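Local coordinates for transcriptional regulatory protein RcsB (Escherichia coli, PDB 5I4C) that acts as the DNA-binding response regulator of the Rcs phosphorelay, controlling genes for capsule synthesis, biofilm formation and cell division, and is represented here by its receiver domain, at residues Asn5-Asp10 with Leu48-Leu53; Ile84-Asn89 with Gly105-Gln110. All blocks are in the same frame, centred on the assembly; numbering follows the deposited sequence.

Overall arrangement
Both interactions pair neighbouring parallel strands of the five-stranded sheet in the CheY-like receiver domain, and their centres lie about 15 Å apart, on opposite sides of the chain's centre. Interaction 1 joins two inner strands, yet it is only partly buried, because it reaches into the loop before strand 52-56, where polar bonds of Asn5 and His51 join the apolar packing. Interaction 2 is the more buried, holding strand 82-87 against strand 105-108, outermost in this chain's sheet, with four backbone bonds. Strands 52-56 and 82-87 are neighbours, so the two contacts continue each other. They also meet at the C-terminal ends of the strands, where Asp10 and Lys109 form a salt bridge beside Asp56, the predicted phosphorylation site.

Interaction 1: residues Asn5-Asp10 with Leu48-Leu53; sequences NVIIAD and LDAHVL
Asn5 and His51 exchange a pair of hydrogen bonds where two central parallel strands of the receiver-domain sheet, 4-9 and 52-56, begin to run together. The backbone N of Asn5 gives its hydrogen to His51 ND1 at 3.0 Å, almost straight at the hydrogen although the donor lies well out of the ring plane. In return, His51 N reaches Asn5 O at 2.7 Å. That same oxygen takes a second, longer bond from Val52 N, so two successive amides satisfy one carbonyl. The next bond, from Ile7 N to Val52 O at 3.0 Å, carries the parallel ladder onward.

The Asn5 side chain suits this semi-exposed strand start because its amide can serve a loop carbonyl: ND2 donates to Asp49 O, the oxygen lying in the amide plane while the donor stands above the carbonyl plane. Asp49 itself is the centre of an inverse gamma turn.

Apolar side chains make up the rest of the contact. Val6 and Val52 lie side by side on one face of the sheet. On the other, Ile7 CG2 meets Leu53 CD1, while the extended CG1 branch of Ile7, with CG1 anti to the carbonyl carbon (chi1 -66°), places Ile7 CD1 3.6 Å from Ala50 CB and 3.8 Å from Leu48 CD1.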
loop_
_atom_site.group_PDB
_atom_site.type_symbol
_atom_site.label_atom_id
_atom_site.label_comp_id
_atom_site.label_asym_id
_atom_site.label_seq_id
_atom_site.Cartn_x
_atom_site.Cartn_y
_atom_site.Cartn_z
ATOM N N ASN A 5 -1.173 13.982 17.614
ATOM C CA ASN A 5 -0.065 14.007 16.678
ATOM C C ASN A 5 0.442 12.613 16.567
ATOM O O ASN A 5 0.714 11.959 17.621
ATOM C CB ASN A 5 1.044 14.893 17.153
ATOM C CG ASN A 5 0.670 16.343 17.118
ATOM O OD1 ASN A 5 -0.201 16.763 16.340
ATOM N ND2 ASN A 5 1.303 17.120 17.977
ATOM N N VAL A 6 0.552 12.146 15.330
ATOM C CA VAL A 6 0.959 10.753 15.048
ATOM C C VAL A 6 2.145 10.719 14.115
ATOM O O VAL A 6 2.330 11.594 13.277
ATOM C CB VAL A 6 -0.246 9.865 14.552
ATOM C CG1 VAL A 6 -1.538 10.083 15.384
ATOM C CG2 VAL A 6 -0.579 10.101 13.096
ATOM N N ILE A 7 2.995 9.698 14.283
ATOM C CA ILE A 7 4.091 9.396 13.352
ATOM C C ILE A 7 3.707 8.092 12.696
ATOM O O ILE A 7 3.152 7.209 13.375
ATOM C CB ILE A 7 5.417 9.215 14.127
ATOM C CG1 ILE A 7 5.837 10.526 14.756
ATOM C CG2 ILE A 7 6.490 8.655 13.251
ATOM C CD1 ILE A 7 7.111 10.398 15.531
ATOM N N ILE A 8 4.001 7.951 11.423
ATOM C CA ILE A 8 3.685 6.728 10.735
ATOM C C ILE A 8 4.978 6.153 10.195
ATOM O O ILE A 8 5.816 6.896 9.629
ATOM C CB ILE A 8 2.592 6.921 9.663
ATOM C CG1 ILE A 8 2.991 7.886 8.563
ATOM C CG2 ILE A 8 1.331 7.532 10.268
ATOM C CD1 ILE A 8 1.903 8.044 7.463
ATOM N N ALA A 9 5.169 4.850 10.376
ATOM C CA ALA A 9 6.416 4.241 9.978
ATOM C C ALA A 9 6.182 2.909 9.292
ATOM O O ALA A 9 5.480 2.025 9.818
ATOM C CB ALA A 9 7.336 4.081 11.177
ATOM N N ASP A 10 6.674 2.823 8.058
ATOM C CA ASP A 10 6.550 1.603 7.235
ATOM C C ASP A 10 7.545 1.702 6.122
ATOM O O ASP A 10 7.752 2.797 5.592
ATOM C CB ASP A 10 5.168 1.457 6.639
ATOM C CG ASP A 10 4.906 0.005 6.116
ATOM O OD1 ASP A 10 4.442 -0.843 6.854
ATOM O OD2 ASP A 10 5.157 -0.310 4.980
ATOM N N LEU A 48 9.807 15.744 17.599
ATOM C CA LEU A 48 8.446 15.824 17.045
ATOM C C LEU A 48 7.581 15.598 18.274
ATOM O O LEU A 48 7.874 14.712 19.054
ATOM C CB LEU A 48 8.224 14.661 16.044
ATOM C CG LEU A 48 9.176 14.625 14.842
ATOM C CD1 LEU A 48 8.877 13.404 13.985
ATOM C CD2 LEU A 48 9.000 15.890 14.028
ATOM N N ASP A 49 6.529 16.348 18.458
ATOM C CA ASP A 49 5.761 16.233 19.699
ATOM C C ASP A 49 4.632 15.172 19.486
ATOM O O ASP A 49 3.452 15.468 19.617
ATOM C CB ASP A 49 5.273 17.635 20.116
ATOM C CG ASP A 49 6.410 18.530 20.724
ATOM O OD1 ASP A 49 7.613 18.140 20.762
ATOM O OD2 ASP A 49 6.077 19.631 21.198
ATOM N N ALA A 50 5.046 13.937 19.184
ATOM C CA ALA A 50 4.185 12.836 18.795
ATOM C C ALA A 50 3.459 12.240 19.996
ATOM O O ALA A 50 4.060 12.082 21.060
ATOM C CB ALA A 50 5.021 11.732 18.149
ATOM N N HIS A 51 2.204 11.875 19.814
ATOM C CA HIS A 51 1.422 11.155 20.841
ATOM C C HIS A 51 1.360 9.639 20.625
ATOM O O HIS A 51 1.329 8.842 21.558
ATOM C CB HIS A 51 0.017 11.768 20.934
ATOM C CG HIS A 51 0.042 13.219 21.235
ATOM N ND1 HIS A 51 -0.772 14.117 20.615
ATOM C CD2 HIS A 51 0.837 13.944 22.067
ATOM C CE1 HIS A 51 -0.513 15.334 21.060
ATOM N NE2 HIS A 51 0.484 15.264 21.923
ATOM N N VAL A 52 1.365 9.236 19.367
ATOM C CA VAL A 52 1.146 7.877 18.962
ATOM C C VAL A 52 2.130 7.583 17.834
ATOM O O VAL A 52 2.289 8.395 16.927
ATOM C CB VAL A 52 -0.291 7.678 18.379
ATOM C CG1 VAL A 52 -0.556 6.194 18.082
ATOM C CG2 VAL A 52 -1.279 8.090 19.401
ATOM N N LEU A 53 2.764 6.460 17.948
ATOM C CA LEU A 53 3.515 5.883 16.847
ATOM C C LEU A 53 2.731 4.748 16.204
ATOM O O LEU A 53 2.360 3.800 16.905
ATOM C CB LEU A 53 4.827 5.359 17.349
ATOM C CG LEU A 53 5.605 4.593 16.271
ATOM C CD1 LEU A 53 6.033 5.364 15.036
ATOM C CD2 LEU A 53 6.734 3.914 16.927
#

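Interaction 2: residues Ile84-Asn89 with Gly105-Gln110; sequences IVLTMN and GIVLKQ
Ile84 and Val107 cross obliquely on one face of the receiver domain's parallel sheet, their CG2 methyls 3.8 Å apart. Strands 82-87 and 105-108 are joined here through helix 92-99 in a beta-alpha-beta unit. Leu86 lies on the same face and turns CD2 to Val107 CB. Helix 112-124 packs against Ile84 and Val107, whose branched side chains suit a buried strand. Gly105, opposite Ile84, leaves room for the isoleucine's CG1, which lies 4.1 Å from Gly105 CA.

Val85 and Ile106 occupy the other face, where helix 92-99 covers Ile106. Beyond them, Thr87 has its two branches divided by chemistry. Thr87 CG2 touches both Ile106 CG2 (3.7 Å) and Leu108 CD2 (3.6 Å). OG1, anti to the backbone N (chi1 -169°), donates to a lone pair of Asn89 O, which satisfies the hydroxyl within the turn after the strand.

The backbone ladder ends with Lys109 N bonding to Thr87 O at 2.9 Å. This fixes the start of the lysine, whose NZ forms salt bridges with Asp10 and Asp56, the predicted phosphorylation site, as in CheY-like receivers, where a lysine lies beside the phosphoacceptor aspartate. At the exposed end, Gln110 OE1 accepts a hydrogen bond from Ile14 N of the second subunit. Its bent chain lies against Met88, and Gln110 NE2 makes a weak hydrogen bond to Met88 SD at 3.5 Å.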
loop_
_atom_site.group_PDB
_atom_site.type_symbol
_atom_site.label_atom_id
_atom_site.label_comp_id
_atom_site.label_asym_id
_atom_site.label_seq_id
_atom_site.Cartn_x
_atom_site.Cartn_y
_atom_site.Cartn_z
ATOM N N ILE A 84 0.696 1.893 18.067
ATOM C CA ILE A 84 -0.104 1.021 17.238
ATOM C C ILE A 84 0.784 0.298 16.257
ATOM O O ILE A 84 1.473 0.937 15.428
ATOM C CB ILE A 84 -1.199 1.752 16.486
ATOM C CG1 ILE A 84 -2.178 2.384 17.483
ATOM C CG2 ILE A 84 -1.968 0.786 15.561
ATOM C CD1 ILE A 84 -3.190 3.315 16.827
ATOM N N VAL A 85 0.737 -1.036 16.343
ATOM C CA VAL A 85 1.433 -1.911 15.412
ATOM C C VAL A 85 0.555 -2.215 14.186
ATOM O O VAL A 85 -0.577 -2.570 14.352
ATOM C CB VAL A 85 1.912 -3.189 16.109
ATOM C CG1 VAL A 85 2.400 -4.252 15.136
ATOM C CG2 VAL A 85 3.069 -2.800 17.034
ATOM N N LEU A 86 1.143 -2.103 12.999
ATOM C CA LEU A 86 0.563 -2.521 11.727
ATOM C C LEU A 86 1.053 -3.917 11.406
ATOM O O LEU A 86 2.273 -4.143 11.371
ATOM C CB LEU A 86 1.056 -1.592 10.584
ATOM C CG LEU A 86 0.690 -0.111 10.692
ATOM C CD1 LEU A 86 1.355 0.712 9.573
ATOM C CD2 LEU A 86 -0.835 0.009 10.685
ATOM N N THR A 87 0.142 -4.853 11.211
ATOM C CA THR A 87 0.555 -6.202 11.046
ATOM C C THR A 87 0.071 -6.788 9.725
ATOM O O THR A 87 -1.017 -6.506 9.235
ATOM C CB THR A 87 0.175 -7.044 12.280
ATOM O OG1 THR A 87 0.834 -8.281 12.133
ATOM C CG2 THR A 87 -1.275 -7.237 12.415
ATOM N N MET A 88 0.902 -7.604 9.130
ATOM C CA MET A 88 0.549 -8.133 7.806
ATOM C C MET A 88 -0.403 -9.289 7.975
ATOM O O MET A 88 -1.012 -9.711 7.016
ATOM C CB MET A 88 1.775 -8.504 6.948
ATOM C CG MET A 88 1.707 -7.993 5.466
ATOM S SD MET A 88 0.134 -7.308 4.767
ATOM C CE MET A 88 -0.505 -8.690 3.787
ATOM N N ASN A 89 -0.512 -9.822 9.182
ATOM C CA ASN A 89 -1.477 -10.853 9.411
ATOM C C ASN A 89 -1.858 -10.995 10.903
ATOM O O ASN A 89 -1.246 -10.400 11.776
ATOM C CB ASN A 89 -0.917 -12.167 8.871
ATOM C CG ASN A 89 0.265 -12.668 9.698
ATOM O OD1 ASN A 89 0.151 -12.864 10.900
ATOM N ND2 ASN A 89 1.411 -12.816 9.057
ATOM N N GLY A 105 -2.338 -0.744 20.432
ATOM C CA GLY A 105 -3.185 -1.128 19.343
ATOM C C GLY A 105 -2.479 -1.980 18.382
ATOM O O GLY A 105 -1.217 -1.936 18.302
ATOM N N ILE A 106 -3.279 -2.809 17.708
ATOM C CA ILE A 106 -2.822 -3.628 16.599
ATOM C C ILE A 106 -3.845 -3.487 15.494
ATOM O O ILE A 106 -5.013 -3.634 15.727
ATOM C CB ILE A 106 -2.647 -5.149 16.955
ATOM C CG1 ILE A 106 -1.560 -5.323 17.997
ATOM C CG2 ILE A 106 -2.265 -5.900 15.688
ATOM C CD1 ILE A 106 -1.550 -6.680 18.634
ATOM N N VAL A 107 -3.395 -3.181 14.297
ATOM C CA VAL A 107 -4.285 -2.999 13.124
ATOM C C VAL A 107 -3.738 -3.800 11.984
ATOM O O VAL A 107 -2.543 -3.712 11.724
ATOM C CB VAL A 107 -4.276 -1.508 12.726
ATOM C CG1 VAL A 107 -4.916 -1.248 11.339
ATOM C CG2 VAL A 107 -5.012 -0.736 13.817
ATOM N N LEU A 108 -4.593 -4.495 11.257
ATOM C CA LEU A 108 -4.139 -5.173 10.062
ATOM C C LEU A 108 -3.781 -4.123 9.043
ATOM O O LEU A 108 -4.600 -3.282 8.695
ATOM C CB LEU A 108 -5.165 -6.115 9.493
ATOM C CG LEU A 108 -5.630 -7.189 10.429
ATOM C CD1 LEU A 108 -6.738 -8.041 9.777
ATOM C CD2 LEU A 108 -4.419 -8.016 10.780
ATOM N N LYS A 109 -2.536 -4.176 8.584
ATOM C CA LYS A 109 -2.004 -3.141 7.716
ATOM C C LYS A 109 -2.906 -2.924 6.511
ATOM O O LYS A 109 -3.183 -1.793 6.094
ATOM C CB LYS A 109 -0.598 -3.562 7.252
ATOM C CG LYS A 109 0.115 -2.471 6.491
ATOM C CD LYS A 109 1.347 -2.940 5.724
ATOM C CE LYS A 109 2.419 -3.236 6.678
ATOM N NZ LYS A 109 3.729 -3.194 6.026
ATOM N N GLN A 110 -3.343 -3.988 5.885
ATOM C CA GLN A 110 -4.129 -3.784 4.650
ATOM C C GLN A 110 -5.477 -3.079 4.873
ATOM O O GLN A 110 -6.053 -2.584 3.948
ATOM C CB GLN A 110 -4.305 -5.078 3.900
ATOM C CG GLN A 110 -2.967 -5.682 3.453
ATOM C CD GLN A 110 -2.218 -4.773 2.483
ATOM O OE1 GLN A 110 -2.825 -4.211 1.575
ATOM N NE2 GLN A 110 -0.862 -4.627 2.690
#